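Local coordinates for protein putative oxidoreductase YfjR (Streptomyces aurantiacus, PDB 4OQZ) that probably binds NADPH through a Rossmann-type domain and reduces imines to amines, as an S-selective imine reductase, at residues A[20-26]-A[146-151]; A[83-89]-A[109-114]; A[218-222]-A[277-282]; A[183-187]-A[197-201]; A[92-96]-A[168-172]. All blocks are in the same frame, centred on the assembly; numbering follows the deposited sequence.

Contact 1: A[20-26]-A[146-151]; sequences AYLDRGY and AALEVI
In the Rossmann-type domain the end of helix 12-23 meets residues 146-151 of helix 138-151, and Tyr21 and Val150 lie at the centre of the junction. CG1 of Val150 sits over a face of the Tyr21 ring, 3.8 Å from its centroid and 19° off the normal, which defines a CH-pi contact. The second branch goes to another tyrosine: CG2 of Val150 rests 3.7 Å from CE1 of Tyr26. With chi1 at 175°, CG1 is anti to the backbone N and CG2 anti to the carbonyl carbon, and this staggering gives each ring one methyl.

Tyr21 ends in a hydrogen bond from OH to Ala147 O, 2.6 Å long. The hydroxyl arrives 58° out of the carbonyl plane, and Val150 N reaches the same oxygen from the opposite face, so two donors grip it. CD1 of Ile151 packs 3.6 Å from the Tyr21 OH. At the solvent side, NH1 of Arg24 comes within 3.1 Å of Val150 O, while its NH2 bonds to Gly126 O. A Schellman motif, with Tyr26 N bonded to Tyr21 O across Gly25, ends the first helix and brings Tyr26 back beside Tyr21. Since Tyr21, Leu148 and Ile151 all touch Ile63, both helices lie on one face of the sheet, the layered alpha/beta packing of the Rossmann fold.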
# COMPACT_ATOMS: atom_id res chain seq x y z
N ALA A 20 -15.60 26.77 -5.05
CA ALA A 20 -15.82 26.62 -3.61
C ALA A 20 -15.85 28.02 -2.96
O ALA A 20 -16.75 28.30 -2.17
CB ALA A 20 -14.70 25.79 -3.00
N TYR A 21 -14.92 28.93 -3.38
CA TYR A 21 -14.95 30.31 -2.89
C TYR A 21 -16.22 31.05 -3.30
O TYR A 21 -16.84 31.70 -2.46
CB TYR A 21 -13.67 31.08 -3.25
CG TYR A 21 -12.49 30.75 -2.36
CD1 TYR A 21 -12.46 31.15 -1.03
CD2 TYR A 21 -11.40 30.04 -2.86
CE1 TYR A 21 -11.38 30.83 -0.20
CE2 TYR A 21 -10.31 29.73 -2.04
CZ TYR A 21 -10.31 30.11 -0.71
OH TYR A 21 -9.24 29.79 0.10
N LEU A 22 -16.65 30.92 -4.58
CA LEU A 22 -17.89 31.54 -5.05
C LEU A 22 -19.12 30.97 -4.30
O LEU A 22 -20.01 31.74 -3.93
CB LEU A 22 -18.06 31.36 -6.57
CG LEU A 22 -17.09 32.09 -7.50
CD1 LEU A 22 -17.20 31.55 -8.91
CD2 LEU A 22 -17.32 33.59 -7.47
N ASP A 23 -19.14 29.65 -4.05
CA ASP A 23 -20.22 28.96 -3.31
C ASP A 23 -20.38 29.49 -1.88
O ASP A 23 -21.48 29.40 -1.33
CB ASP A 23 -19.93 27.44 -3.23
CG ASP A 23 -20.21 26.62 -4.47
OD1 ASP A 23 -21.00 27.08 -5.33
OD2 ASP A 23 -19.68 25.48 -4.56
N ARG A 24 -19.27 29.97 -1.28
CA ARG A 24 -19.24 30.51 0.08
C ARG A 24 -19.43 32.03 0.17
O ARG A 24 -19.34 32.59 1.26
CB ARG A 24 -18.00 30.02 0.82
CG ARG A 24 -18.31 28.80 1.66
CD ARG A 24 -17.27 27.71 1.50
NE ARG A 24 -17.81 26.40 1.87
CZ ARG A 24 -17.23 25.24 1.58
NH1 ARG A 24 -16.08 25.21 0.91
NH2 ARG A 24 -17.80 24.10 1.95
N GLY A 25 -19.74 32.66 -0.97
CA GLY A 25 -20.01 34.09 -1.05
C GLY A 25 -18.79 34.97 -1.20
O GLY A 25 -18.88 36.19 -1.01
N TYR A 26 -17.64 34.37 -1.55
CA TYR A 26 -16.41 35.17 -1.71
C TYR A 26 -16.42 35.94 -3.02
O TYR A 26 -16.77 35.41 -4.06
CB TYR A 26 -15.15 34.29 -1.67
CG TYR A 26 -14.72 33.83 -0.30
CD1 TYR A 26 -15.37 32.78 0.35
CD2 TYR A 26 -13.58 34.36 0.30
CE1 TYR A 26 -14.94 32.32 1.59
CE2 TYR A 26 -13.13 33.89 1.54
CZ TYR A 26 -13.82 32.88 2.19
OH TYR A 26 -13.40 32.44 3.42
N ALA A 146 -9.57 30.19 8.23
CA ALA A 146 -10.98 30.11 7.80
C ALA A 146 -11.11 30.09 6.27
O ALA A 146 -11.93 29.34 5.74
CB ALA A 146 -11.80 31.26 8.39
N ALA A 147 -10.27 30.88 5.55
CA ALA A 147 -10.24 30.92 4.09
C ALA A 147 -9.63 29.66 3.49
O ALA A 147 -10.12 29.18 2.49
CB ALA A 147 -9.50 32.16 3.61
N LEU A 148 -8.59 29.10 4.12
CA LEU A 148 -7.97 27.86 3.63
C LEU A 148 -8.90 26.67 3.88
O LEU A 148 -8.83 25.69 3.14
CB LEU A 148 -6.60 27.63 4.31
CG LEU A 148 -5.62 28.79 4.21
CD1 LEU A 148 -4.48 28.60 5.18
CD2 LEU A 148 -5.16 29.00 2.76
N GLU A 149 -9.84 26.80 4.86
CA GLU A 149 -10.83 25.76 5.16
C GLU A 149 -11.87 25.64 4.02
O GLU A 149 -12.62 24.65 3.96
CB GLU A 149 -11.53 26.01 6.50
CG GLU A 149 -10.64 25.70 7.70
CD GLU A 149 -11.26 25.98 9.05
OE1 GLU A 149 -12.28 26.71 9.12
OE2 GLU A 149 -10.72 25.48 10.05
N VAL A 150 -11.89 26.63 3.11
CA VAL A 150 -12.78 26.63 1.96
C VAL A 150 -12.22 25.60 0.97
O VAL A 150 -13.02 24.84 0.41
CB VAL A 150 -13.01 28.04 1.35
CG1 VAL A 150 -13.85 27.97 0.07
CG2 VAL A 150 -13.65 28.97 2.36
N ILE A 151 -10.87 25.54 0.81
CA ILE A 151 -10.17 24.58 -0.05
C ILE A 151 -10.44 23.14 0.44
O ILE A 151 -10.95 22.33 -0.34
CB ILE A 151 -8.65 24.90 -0.20
CG1 ILE A 151 -8.45 26.21 -1.01
CG2 ILE A 151 -7.88 23.73 -0.85
CD1 ILE A 151 -7.11 26.99 -0.60

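Contact 2: A[83-89]-A[109-114]; sequences VAGRVLV and LGGTHL
Val87, Leu88 and Val89 pair in parallel with Thr112, His113 and Leu114, the short strand axes approaching to 4.7 Å with 24° between their directions. Arg86 and Leu88 of the first segment exchange backbone bonds with Thr112 and Leu114 of the second: Thr112 N gives to Arg86 O, Leu88 N to Thr112 O at 2.7 Å, and Leu114 N to Leu88 O at 2.9 Å. Ahead of the strands, Gly85 N bonds to Gly110 O, linking a type II turn to a Schellman helix end. Gly111 fits between them because a side chain there would run into Val83 O and Arg86 O.

On the face of Val87, Val89 and Thr112, CD1 of Leu114 lies 4.0 Å from CG1 of Val87 and 4.2 Å from CG2 of Val89. Thr112 OG1 is buried against CG2 of Val87 at 3.4 Å, with no polar partner in the model. This face meets helix 138-151. His113 points to the other face, onto helix 96-108, its NE2 bonded to Thr115 OG1. Where that helix ends, CB of Leu109 packs 3.8 Å from CG1 of Val83. Two neighbouring parallel strands joined through an intervening helix are the beta-alpha-beta crossover of Rossmann-type domains.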
# COMPACT_ATOMS: atom_id res chain seq x y z
N VAL A 83 3.49 41.93 -4.86
CA VAL A 83 3.77 40.88 -3.87
C VAL A 83 3.80 41.45 -2.44
O VAL A 83 3.32 40.78 -1.53
CB VAL A 83 5.03 40.03 -4.22
CG1 VAL A 83 5.22 38.88 -3.24
CG2 VAL A 83 4.93 39.47 -5.65
N ALA A 84 4.31 42.70 -2.25
CA ALA A 84 4.41 43.34 -0.92
C ALA A 84 3.09 43.43 -0.11
O ALA A 84 2.06 43.88 -0.64
CB ALA A 84 5.08 44.70 -1.03
N GLY A 85 3.15 42.98 1.15
CA GLY A 85 2.02 42.96 2.08
C GLY A 85 0.94 41.93 1.75
O GLY A 85 -0.21 42.08 2.16
N ARG A 86 1.29 40.90 0.96
CA ARG A 86 0.33 39.87 0.56
C ARG A 86 0.75 38.50 1.02
O ARG A 86 1.95 38.22 1.13
CB ARG A 86 0.11 39.86 -0.96
CG ARG A 86 0.05 41.25 -1.58
CD ARG A 86 -1.07 41.40 -2.56
NE ARG A 86 -2.19 42.12 -1.97
CZ ARG A 86 -2.36 43.44 -2.01
NH1 ARG A 86 -1.46 44.21 -2.61
NH2 ARG A 86 -3.42 44.00 -1.45
N VAL A 87 -0.25 37.66 1.31
CA VAL A 87 -0.06 36.27 1.72
C VAL A 87 -0.31 35.41 0.48
O VAL A 87 -1.41 35.42 -0.08
CB VAL A 87 -0.91 35.85 2.95
CG1 VAL A 87 -0.64 34.39 3.33
CG2 VAL A 87 -0.62 36.76 4.14
N LEU A 88 0.76 34.74 0.02
CA LEU A 88 0.74 33.86 -1.16
C LEU A 88 0.74 32.38 -0.74
O LEU A 88 1.71 31.89 -0.14
CB LEU A 88 1.91 34.17 -2.10
CG LEU A 88 1.66 35.21 -3.19
CD1 LEU A 88 1.63 36.63 -2.61
CD2 LEU A 88 2.79 35.15 -4.20
N VAL A 89 -0.37 31.69 -1.01
CA VAL A 89 -0.56 30.29 -0.64
C VAL A 89 -0.25 29.47 -1.87
O VAL A 89 -1.04 29.47 -2.84
CB VAL A 89 -1.97 30.01 -0.07
CG1 VAL A 89 -2.03 28.61 0.53
CG2 VAL A 89 -2.36 31.05 0.97
N LEU A 109 10.47 39.94 -1.62
CA LEU A 109 9.50 40.85 -2.23
C LEU A 109 8.49 41.47 -1.22
O LEU A 109 7.58 42.19 -1.64
CB LEU A 109 8.76 40.13 -3.37
CG LEU A 109 9.51 40.00 -4.70
CD1 LEU A 109 8.75 39.07 -5.65
CD2 LEU A 109 9.74 41.37 -5.36
N GLY A 110 8.68 41.21 0.07
CA GLY A 110 7.85 41.77 1.13
C GLY A 110 6.49 41.13 1.34
O GLY A 110 5.59 41.76 1.90
N GLY A 111 6.36 39.89 0.90
CA GLY A 111 5.12 39.14 1.05
C GLY A 111 5.35 37.88 1.87
O GLY A 111 6.50 37.57 2.18
N THR A 112 4.27 37.14 2.21
CA THR A 112 4.47 35.90 2.97
C THR A 112 4.02 34.68 2.17
O THR A 112 2.97 34.71 1.54
CB THR A 112 3.97 35.94 4.44
OG1 THR A 112 2.59 35.61 4.51
CG2 THR A 112 4.26 37.25 5.16
N HIS A 113 4.84 33.62 2.21
CA HIS A 113 4.60 32.36 1.51
C HIS A 113 4.15 31.24 2.45
O HIS A 113 4.85 30.91 3.42
CB HIS A 113 5.86 31.95 0.72
CG HIS A 113 5.79 30.60 0.06
ND1 HIS A 113 5.55 30.47 -1.29
CD2 HIS A 113 6.02 29.37 0.58
CE1 HIS A 113 5.59 29.18 -1.54
NE2 HIS A 113 5.87 28.48 -0.45
N LEU A 114 2.99 30.66 2.14
CA LEU A 114 2.46 29.51 2.86
C LEU A 114 2.54 28.36 1.87
O LEU A 114 2.09 28.50 0.73
CB LEU A 114 0.98 29.73 3.29
CG LEU A 114 0.72 30.60 4.54
CD1 LEU A 114 -0.77 30.70 4.81
CD2 LEU A 114 1.42 30.05 5.78

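Contact 3: A[218-222]-A[277-282]; sequences YAARI and SFSSVI
Tyr218 and Phe278 meet as a T-shaped pair: the Phe278 edge is turned to the Tyr218 face, the planes stand at 89° and the centroids are 5.5 Å apart. CE2 is the phenylalanine atom that leads, 3.8 Å from CZ of Tyr218. The tyrosine ring is carried off helix 211-224 with CG anti to its carbonyl carbon (chi1 -72°), which sets it toward the loop that precedes helix 282-285.

Ser277 approaches another part of the same ring, its OG 3.7 Å from CE2 of Tyr218. That hydroxyl and the Tyr218 OH both hydrogen-bond to OD1 of Asp232, and Phe278 N is bonded to OD2, so a single carboxylate ties the two segments together from outside. Ser277 OG also takes a weak bond from Ser279 N, 3.3 Å long.

One helical turn on, Ile222 faces Ser279 and Ile282. CD1 of Ile222 and CD1 of Ile282 are 3.7 Å apart, the two side chains crossing at about a right angle. Ser279 OG sits 3.4 Å from CG1 of Ile222, a polar atom laid on an aliphatic branch. Beyond the contact, Trp184 of the second subunit turns edge-to-face with Tyr218 and also meets the Phe278 ring, whereas Trp177 of that subunit pairs edge-to-face with Phe278.

No hydrogen bond joins the two segments directly. Direct contact between them is mainly ring and methyl packing that continues into the dimer interface, while the buried hydroxyls of Tyr218 and Ser277 share Asp232 as a hydrogen-bond partner.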
# COMPACT_ATOMS: atom_id res chain seq x y z
N TYR A 218 5.46 -1.70 13.88
CA TYR A 218 6.80 -1.45 13.39
C TYR A 218 7.39 -0.09 13.73
O TYR A 218 8.59 -0.03 13.97
CB TYR A 218 7.01 -1.87 11.94
CG TYR A 218 7.06 -3.37 11.80
CD1 TYR A 218 5.95 -4.10 11.38
CD2 TYR A 218 8.22 -4.08 12.10
CE1 TYR A 218 5.99 -5.49 11.28
CE2 TYR A 218 8.27 -5.47 12.01
CZ TYR A 218 7.15 -6.17 11.59
OH TYR A 218 7.18 -7.54 11.51
N ALA A 219 6.57 0.98 13.78
CA ALA A 219 7.03 2.34 14.12
C ALA A 219 7.77 2.37 15.45
O ALA A 219 8.82 3.00 15.53
CB ALA A 219 5.86 3.30 14.20
N ALA A 220 7.21 1.71 16.49
CA ALA A 220 7.76 1.67 17.84
C ALA A 220 9.13 0.99 17.89
O ALA A 220 10.01 1.44 18.62
CB ALA A 220 6.80 0.96 18.79
N ARG A 221 9.29 -0.09 17.10
CA ARG A 221 10.53 -0.87 17.06
C ARG A 221 11.63 -0.12 16.30
O ARG A 221 12.78 -0.19 16.73
CB ARG A 221 10.26 -2.24 16.42
CG ARG A 221 9.12 -3.05 17.05
CD ARG A 221 8.70 -4.24 16.19
NE ARG A 221 9.64 -5.35 16.31
CZ ARG A 221 10.65 -5.57 15.48
NH1 ARG A 221 10.85 -4.78 14.43
NH2 ARG A 221 11.46 -6.60 15.68
N ILE A 222 11.30 0.58 15.17
CA ILE A 222 12.28 1.34 14.38
C ILE A 222 12.84 2.50 15.21
O ILE A 222 14.07 2.71 15.25
CB ILE A 222 11.68 1.87 13.03
CG1 ILE A 222 11.15 0.72 12.15
CG2 ILE A 222 12.71 2.70 12.27
CD1 ILE A 222 9.91 1.10 11.17
N SER A 277 14.83 -8.64 11.04
CA SER A 277 13.48 -8.31 10.60
C SER A 277 13.52 -7.71 9.21
O SER A 277 14.49 -7.04 8.85
CB SER A 277 12.80 -7.32 11.54
OG SER A 277 11.51 -6.95 11.06
N PHE A 278 12.43 -7.89 8.44
CA PHE A 278 12.31 -7.29 7.11
C PHE A 278 12.37 -5.74 7.16
O PHE A 278 12.62 -5.09 6.15
CB PHE A 278 11.12 -7.88 6.34
CG PHE A 278 9.79 -7.18 6.50
CD1 PHE A 278 9.14 -6.62 5.40
CD2 PHE A 278 9.15 -7.16 7.73
CE1 PHE A 278 7.90 -6.02 5.55
CE2 PHE A 278 7.92 -6.52 7.89
CZ PHE A 278 7.28 -5.98 6.79
N SER A 279 12.23 -5.17 8.36
CA SER A 279 12.38 -3.75 8.64
C SER A 279 13.86 -3.33 8.50
O SER A 279 14.15 -2.16 8.25
CB SER A 279 11.90 -3.45 10.06
OG SER A 279 11.92 -2.06 10.33
N SER A 280 14.80 -4.29 8.68
CA SER A 280 16.23 -4.00 8.60
C SER A 280 16.67 -3.30 7.32
O SER A 280 17.65 -2.58 7.35
CB SER A 280 17.06 -5.26 8.86
OG SER A 280 18.44 -4.98 8.69
N VAL A 281 15.92 -3.42 6.22
CA VAL A 281 16.30 -2.73 4.99
C VAL A 281 16.33 -1.20 5.11
O VAL A 281 17.06 -0.56 4.36
CB VAL A 281 15.67 -3.27 3.68
CG1 VAL A 281 16.73 -3.88 2.79
CG2 VAL A 281 14.54 -4.26 3.95
N ILE A 282 15.57 -0.61 6.06
CA ILE A 282 15.57 0.86 6.30
C ILE A 282 17.00 1.40 6.43
O ILE A 282 17.32 2.43 5.82
CB ILE A 282 14.68 1.27 7.51
CG1 ILE A 282 13.19 1.01 7.23
CG2 ILE A 282 14.89 2.76 7.88
CD1 ILE A 282 12.34 0.99 8.43

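Contact 4: A[183-187]-A[197-201]; sequences YWQAV and AADIA
Ile200 is the main bump of this contact, reaching from helix 197-209 onto the surface of Ala186 and Val187 on helix 163-191. Its CG1 lies between the backbone N and the carbonyl carbon (chi1 70°), which carries CD1 straight at the other helix. CD1 settles into the shallow hollow left by the small alanine, 3.8 Å from CB of Ala186 and 3.5 Å from its O, with CG2 of Val187 forming a wall at 4.0 Å.

A second fit runs the other way. Ala197 offers only a methyl, and its CB is received between CG2 of Val187, 3.8 Å away, and the hydroxyl of Tyr183, with OH 3.4 Å from that CB. This lets the backbones close in where Val187 and Ala197 face each other, although the short axes as a whole stay 10.3 Å apart and run at 120°.

Tyr183 adds a flat plate beside them: CG1 of Ile200 comes to the ring edge, 4.1 Å from CE1. Its OH donates to Ala197 O at 2.9 Å, arriving 53° above the carbonyl plane. A phenylalanine here would keep the plate but would probably leave Ala197 O without this donor and weaken the link between the helices.

The second subunit covers the same elements. Its Asp223 accepts from Ala197 N and Ala198 N at the start of helix 197-209, its Ala219 packs on Tyr183, and its Ile222 packs on Val187. This packing of two steeply crossed helices, backed by a partner chain, belongs to the all-helical C-terminal domain, where the long helix 163-191 lies in the dimer interface.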
# COMPACT_ATOMS: atom_id res chain seq x y z
N TYR A 183 -1.95 -2.64 -6.61
CA TYR A 183 -3.31 -2.99 -7.03
C TYR A 183 -3.33 -3.26 -8.54
O TYR A 183 -3.92 -4.25 -8.96
CB TYR A 183 -4.37 -1.95 -6.60
CG TYR A 183 -5.79 -2.35 -6.98
CD1 TYR A 183 -6.28 -3.62 -6.67
CD2 TYR A 183 -6.62 -1.49 -7.68
CE1 TYR A 183 -7.57 -4.00 -7.00
CE2 TYR A 183 -7.91 -1.87 -8.07
CZ TYR A 183 -8.37 -3.14 -7.74
OH TYR A 183 -9.63 -3.55 -8.08
N TRP A 184 -2.60 -2.46 -9.36
CA TRP A 184 -2.58 -2.72 -10.82
C TRP A 184 -1.92 -4.07 -11.06
O TRP A 184 -2.39 -4.84 -11.88
CB TRP A 184 -1.86 -1.64 -11.64
CG TRP A 184 -2.36 -0.22 -11.59
CD1 TRP A 184 -1.66 0.88 -11.99
CD2 TRP A 184 -3.66 0.25 -11.20
NE1 TRP A 184 -2.42 2.01 -11.81
CE2 TRP A 184 -3.65 1.66 -11.34
CE3 TRP A 184 -4.81 -0.36 -10.67
CZ2 TRP A 184 -4.75 2.46 -11.00
CZ3 TRP A 184 -5.91 0.43 -10.36
CH2 TRP A 184 -5.87 1.82 -10.53
N GLN A 185 -0.89 -4.41 -10.25
CA GLN A 185 -0.23 -5.71 -10.31
C GLN A 185 -1.16 -6.89 -9.92
O GLN A 185 -1.10 -7.96 -10.54
CB GLN A 185 1.04 -5.72 -9.45
CG GLN A 185 1.85 -6.98 -9.60
CD GLN A 185 2.65 -7.04 -10.87
OE1 GLN A 185 3.21 -6.04 -11.33
NE2 GLN A 185 2.71 -8.22 -11.46
N ALA A 186 -2.02 -6.69 -8.90
CA ALA A 186 -2.98 -7.67 -8.39
C ALA A 186 -4.05 -7.93 -9.44
O ALA A 186 -4.38 -9.09 -9.72
CB ALA A 186 -3.64 -7.12 -7.12
N VAL A 187 -4.59 -6.85 -10.03
CA VAL A 187 -5.58 -6.91 -11.14
C VAL A 187 -5.05 -7.72 -12.29
O VAL A 187 -5.74 -8.66 -12.73
CB VAL A 187 -6.17 -5.52 -11.53
CG1 VAL A 187 -7.10 -5.61 -12.75
CG2 VAL A 187 -6.96 -4.94 -10.36
N ALA A 197 -11.41 -7.13 -11.35
CA ALA A 197 -10.89 -6.15 -10.40
C ALA A 197 -11.85 -5.99 -9.20
O ALA A 197 -11.38 -5.86 -8.06
CB ALA A 197 -10.67 -4.82 -11.10
N ALA A 198 -13.18 -6.02 -9.45
CA ALA A 198 -14.21 -5.91 -8.40
C ALA A 198 -14.29 -7.18 -7.54
O ALA A 198 -14.88 -7.14 -6.46
CB ALA A 198 -15.56 -5.63 -9.04
N ASP A 199 -13.75 -8.30 -8.04
CA ASP A 199 -13.71 -9.59 -7.37
C ASP A 199 -12.67 -9.51 -6.25
O ASP A 199 -12.93 -9.94 -5.13
CB ASP A 199 -13.29 -10.70 -8.36
CG ASP A 199 -14.34 -11.22 -9.32
OD1 ASP A 199 -15.26 -10.46 -9.67
OD2 ASP A 199 -14.19 -12.37 -9.80
N ILE A 200 -11.50 -8.93 -6.56
CA ILE A 200 -10.38 -8.77 -5.63
C ILE A 200 -10.46 -7.45 -4.86
O ILE A 200 -9.84 -7.33 -3.81
CB ILE A 200 -9.01 -9.02 -6.33
CG1 ILE A 200 -8.63 -7.91 -7.34
CG2 ILE A 200 -8.94 -10.44 -6.95
CD1 ILE A 200 -7.22 -8.07 -7.92
N ALA A 201 -11.27 -6.47 -5.34
CA ALA A 201 -11.41 -5.19 -4.63
C ALA A 201 -11.67 -5.33 -3.10
O ALA A 201 -11.02 -4.60 -2.34
CB ALA A 201 -12.50 -4.33 -5.27

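Contact 5: A[92-96]-A[168-172]; sequences SSDTP and MYQLN
Tyr169 lies against Ser93, and its side chain can be followed outward from helix 163-191. CB takes the first step, with CG anti to the backbone N (chi1 -170°), which directs the ring at the loop after strand 87-90. CD2 then comes 3.7 Å from CB of Ser93. CE2 makes the tightest approach, 3.3 Å to that CB, and CZ is again 3.7 Å from it. At the tip, OH is 4.0 Å from Ser93 OG. The ring thus passes obliquely by the serine methylene. A glycine in place of Tyr169 would probably strip Ser93 of this apolar cover and open a gap between the loop and the helix.

The place is a junction of domains: residues 92-96 belong to the nucleotide-binding Rossmann-type part, and the long helix leads into the helical C-terminal domain. Thr95 is the N-cap of helix 96-108, its OG1 bonded to Lys98 N.

Gln170, one residue on, makes the polar link. Its chain is bent at chi2 (-58°), and NE2 gives a weak hydrogen bond to Asp94 O, 3.1 Å long with 138° at the hydrogen. CG of Gln170 is 4.5 Å from CD of Pro96. Within the loop, OD1 of Asp94 takes a bond from Thr95 N at 2.8 Å. Thr247 of the second subunit packs on both Pro96 and Gln170.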
# COMPACT_ATOMS: atom_id res chain seq x y z
N SER A 92 0.92 24.35 -5.49
CA SER A 92 1.59 23.57 -6.53
C SER A 92 2.53 22.53 -5.90
O SER A 92 3.55 22.89 -5.30
CB SER A 92 2.37 24.48 -7.48
OG SER A 92 1.70 25.70 -7.71
N SER A 93 2.15 21.24 -6.03
CA SER A 93 2.88 20.09 -5.48
C SER A 93 4.26 19.87 -6.15
O SER A 93 4.35 19.35 -7.27
CB SER A 93 2.03 18.84 -5.57
OG SER A 93 2.00 18.30 -6.88
N ASP A 94 5.32 20.28 -5.47
CA ASP A 94 6.69 20.11 -5.94
C ASP A 94 7.56 19.73 -4.72
O ASP A 94 7.01 19.49 -3.64
CB ASP A 94 7.16 21.38 -6.67
CG ASP A 94 8.29 21.23 -7.67
OD1 ASP A 94 9.05 20.24 -7.57
OD2 ASP A 94 8.46 22.14 -8.51
N THR A 95 8.88 19.63 -4.88
CA THR A 95 9.82 19.22 -3.84
C THR A 95 9.97 20.22 -2.67
O THR A 95 9.83 21.43 -2.89
CB THR A 95 11.20 18.94 -4.44
OG1 THR A 95 11.81 20.16 -4.87
CG2 THR A 95 11.17 17.90 -5.53
N PRO A 96 10.39 19.73 -1.46
CA PRO A 96 10.66 20.66 -0.33
C PRO A 96 11.70 21.72 -0.63
O PRO A 96 11.57 22.84 -0.13
CB PRO A 96 11.13 19.73 0.78
CG PRO A 96 10.60 18.40 0.44
CD PRO A 96 10.59 18.33 -1.05
N MET A 168 5.62 16.37 3.61
CA MET A 168 4.41 15.61 3.97
C MET A 168 3.64 15.17 2.74
O MET A 168 3.18 14.02 2.67
CB MET A 168 3.53 16.46 4.89
CG MET A 168 3.29 15.86 6.29
SD MET A 168 4.63 15.04 7.20
CE MET A 168 5.76 16.27 7.23
N TYR A 169 3.53 16.09 1.75
CA TYR A 169 2.89 15.77 0.49
C TYR A 169 3.62 14.59 -0.21
O TYR A 169 2.96 13.62 -0.58
CB TYR A 169 2.77 17.00 -0.44
CG TYR A 169 1.89 16.74 -1.64
CD1 TYR A 169 0.50 16.81 -1.54
CD2 TYR A 169 2.44 16.32 -2.85
CE1 TYR A 169 -0.32 16.52 -2.63
CE2 TYR A 169 1.63 16.00 -3.94
CZ TYR A 169 0.26 16.13 -3.83
OH TYR A 169 -0.53 15.84 -4.92
N GLN A 170 4.98 14.65 -0.30
CA GLN A 170 5.77 13.58 -0.93
C GLN A 170 5.65 12.25 -0.17
O GLN A 170 5.55 11.20 -0.80
CB GLN A 170 7.25 13.98 -1.14
CG GLN A 170 7.47 15.26 -1.95
CD GLN A 170 6.87 15.26 -3.34
OE1 GLN A 170 6.70 14.23 -3.98
NE2 GLN A 170 6.52 16.43 -3.82
N LEU A 171 5.60 12.32 1.17
CA LEU A 171 5.48 11.18 2.08
C LEU A 171 4.19 10.45 1.76
O LEU A 171 4.18 9.22 1.70
CB LEU A 171 5.52 11.65 3.55
CG LEU A 171 6.72 11.27 4.45
CD1 LEU A 171 7.94 10.76 3.67
CD2 LEU A 171 7.11 12.41 5.34
N ASN A 172 3.13 11.21 1.47
CA ASN A 172 1.85 10.66 1.05
C ASN A 172 1.97 9.94 -0.32
O ASN A 172 1.44 8.84 -0.48
CB ASN A 172 0.80 11.79 0.95
CG ASN A 172 -0.58 11.28 0.70
OD1 ASN A 172 -1.00 11.01 -0.43
ND2 ASN A 172 -1.32 11.11 1.78

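Contacts 1 and 2 both belong to the Rossmann-type domain and are partly buried; they touch where Leu148 meets Val89 and Leu114, although contact 2 is built on backbone bonds and contact 1 on ring and methyl packing. Contacts 3 and 4 are buried in the helical domain, apart from the partly exposed Arg221 of contact 3, about 28 Å apart between centres, and both lie against the second subunit. Contact 5, about 5 Å from the centre of the chain, links the two domains and shares helix 163-191 with contact 4. Its one weak hydrogen bond and small buried area contrast with the extensive strand pairing of contact 2. Tyrosines recur: hydroxyls bond carbonyls in contacts 1 and 4, but an aspartate in contact 3.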